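Side-chain contact in hypothetical protein TM0894 (Thermotoga maritima, PDB 1ZTC), which belongs to the metallo-beta-lactamase superfamily, carries a two-nickel site and probably acts as a metal-dependent hydrolase, perhaps an endoribonuclease: residues Val194-Phe197 and Leu198-Val201. Residues are numbered along the deposited sequence; the frame is centred on the assembly and turned at random.
Sequences VKNF and LDRV
F197 meets V201 one helical turn later: CG2 of the valine lies over one face of the phenylalanine ring, 3.9 Å from its centroid and displaced toward the rim, a CH-pi contact closest at CZ (3.6 Å from V201 CG2). With CG anti to the backbone N (chi1 175°), the F197 ring stands out from the helix and leans toward its C-terminal end, one face turned to V201 CG2; a flat, wholly apolar group suits this buried side. L198 is the second large apolar residue. Its CB and CG rest near the carbonyl oxygen of V194, which also accepts the L198 amide (L198 N to V194 O, 2.9 Å). The branched end spreads its methyls loosely, CD1 toward V194 CG1 and CD2 toward F197 CD2, as suits a partly exposed apolar place.

The outer side is polar. K195, its chain bent at chi2 (-110°), curls forward so that NZ forms a salt bridge with D199 OD2 (3.0 Å), which receives it on its syn lone pair. Such an i to i+4 lysine-aspartate pair suits an exposed helix surface.

R200 turns to E136, its salt-bridge partner. Helix 192-201 is amphipathic, with V194 and F197 buried and K195, N196, D199 and R200 exposed: F197 packs edge-to-face on F147 and, with V201, against strand 157-163, both F197 and L198 touch L170 of strand 169-171, and L198 also meets Y182 of helix 179-187.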
loop_
_atom_site.group_PDB
_atom_site.type_symbol
_atom_site.label_atom_id
_atom_site.label_comp_id
_atom_site.label_asym_id
_atom_site.label_seq_id
_atom_site.Cartn_x
_atom_site.Cartn_y
_atom_site.Cartn_z
ATOM N N VAL A 194 -19.777 -9.960 -20.137
ATOM C CA VAL A 194 -18.343 -9.899 -20.393
ATOM C C VAL A 194 -17.900 -11.148 -21.166
ATOM O O VAL A 194 -17.128 -11.060 -22.116
ATOM C CB VAL A 194 -17.501 -9.659 -19.081
ATOM C CG1 VAL A 194 -16.044 -9.648 -19.394
ATOM C CG2 VAL A 194 -17.856 -8.329 -18.469
ATOM N N LYS A 195 -18.405 -12.310 -20.769
ATOM C CA LYS A 195 -18.097 -13.515 -21.448
ATOM C C LYS A 195 -18.533 -13.439 -22.916
ATOM O O LYS A 195 -17.764 -13.794 -23.789
ATOM C CB LYS A 195 -18.769 -14.696 -20.747
ATOM C CG LYS A 195 -18.318 -16.066 -21.269
ATOM C CD LYS A 195 -19.379 -16.786 -22.031
ATOM C CE LYS A 195 -18.855 -18.136 -22.592
ATOM N NZ LYS A 195 -19.754 -18.601 -23.673
ATOM N N ASN A 196 -19.750 -12.953 -23.191
ATOM C CA ASN A 196 -20.201 -12.804 -24.577
ATOM C C ASN A 196 -19.334 -11.804 -25.346
ATOM O O ASN A 196 -19.087 -11.975 -26.541
ATOM C CB ASN A 196 -21.674 -12.394 -24.666
ATOM C CG ASN A 196 -22.619 -13.474 -24.150
ATOM O OD1 ASN A 196 -22.286 -14.659 -24.145
ATOM N ND2 ASN A 196 -23.802 -13.058 -23.708
ATOM N N PHE A 197 -18.885 -10.757 -24.672
ATOM C CA PHE A 197 -18.008 -9.789 -25.298
ATOM C C PHE A 197 -16.677 -10.414 -25.713
ATOM O O PHE A 197 -16.196 -10.214 -26.816
ATOM C CB PHE A 197 -17.773 -8.595 -24.378
ATOM C CG PHE A 197 -16.774 -7.601 -24.937
ATOM C CD1 PHE A 197 -17.042 -6.930 -26.121
ATOM C CD2 PHE A 197 -15.560 -7.376 -24.296
ATOM C CE1 PHE A 197 -16.111 -6.041 -26.660
ATOM C CE2 PHE A 197 -14.624 -6.491 -24.822
ATOM C CZ PHE A 197 -14.910 -5.819 -26.009
ATOM N N LEU A 198 -16.067 -11.169 -24.823
ATOM C CA LEU A 198 -14.802 -11.818 -25.162
ATOM C C LEU A 198 -14.987 -12.820 -26.303
ATOM O O LEU A 198 -14.094 -12.972 -27.122
ATOM C CB LEU A 198 -14.189 -12.500 -23.968
ATOM C CG LEU A 198 -13.778 -11.557 -22.847
ATOM C CD1 LEU A 198 -13.315 -12.360 -21.646
ATOM C CD2 LEU A 198 -12.708 -10.590 -23.316
ATOM N N ASP A 199 -16.138 -13.491 -26.356
ATOM C CA ASP A 199 -16.447 -14.372 -27.474
ATOM C C ASP A 199 -16.536 -13.600 -28.791
ATOM O O ASP A 199 -16.086 -14.080 -29.831
ATOM C CB ASP A 199 -17.785 -15.131 -27.301
ATOM C CG ASP A 199 -17.718 -16.240 -26.265
ATOM O OD1 ASP A 199 -16.603 -16.693 -25.924
ATOM O OD2 ASP A 199 -18.805 -16.664 -25.795
ATOM N N ARG A 200 -17.149 -12.423 -28.744
ATOM C CA ARG A 200 -17.284 -11.588 -29.916
ATOM C C ARG A 200 -15.926 -11.114 -30.436
ATOM O O ARG A 200 -15.674 -11.117 -31.642
ATOM C CB ARG A 200 -18.143 -10.370 -29.598
ATOM C CG ARG A 200 -18.394 -9.513 -30.795
ATOM C CD ARG A 200 -18.992 -8.163 -30.453
ATOM N NE ARG A 200 -19.006 -7.338 -31.658
ATOM C CZ ARG A 200 -19.141 -6.009 -31.715
ATOM N NH1 ARG A 200 -19.299 -5.258 -30.616
ATOM N NH2 ARG A 200 -19.098 -5.425 -32.897
ATOM N N VAL A 201 -15.050 -10.720 -29.524
ATOM C CA VAL A 201 -13.716 -10.264 -29.875
ATOM C C VAL A 201 -12.903 -11.384 -30.531
ATOM O O VAL A 201 -12.179 -11.145 -31.473
ATOM C CB VAL A 201 -13.011 -9.674 -28.640
ATOM C CG1 VAL A 201 -11.509 -9.471 -28.875
ATOM C CG2 VAL A 201 -13.680 -8.366 -28.273
HETATM O O HOH W 1 -21.101 -15.934 -26.416
#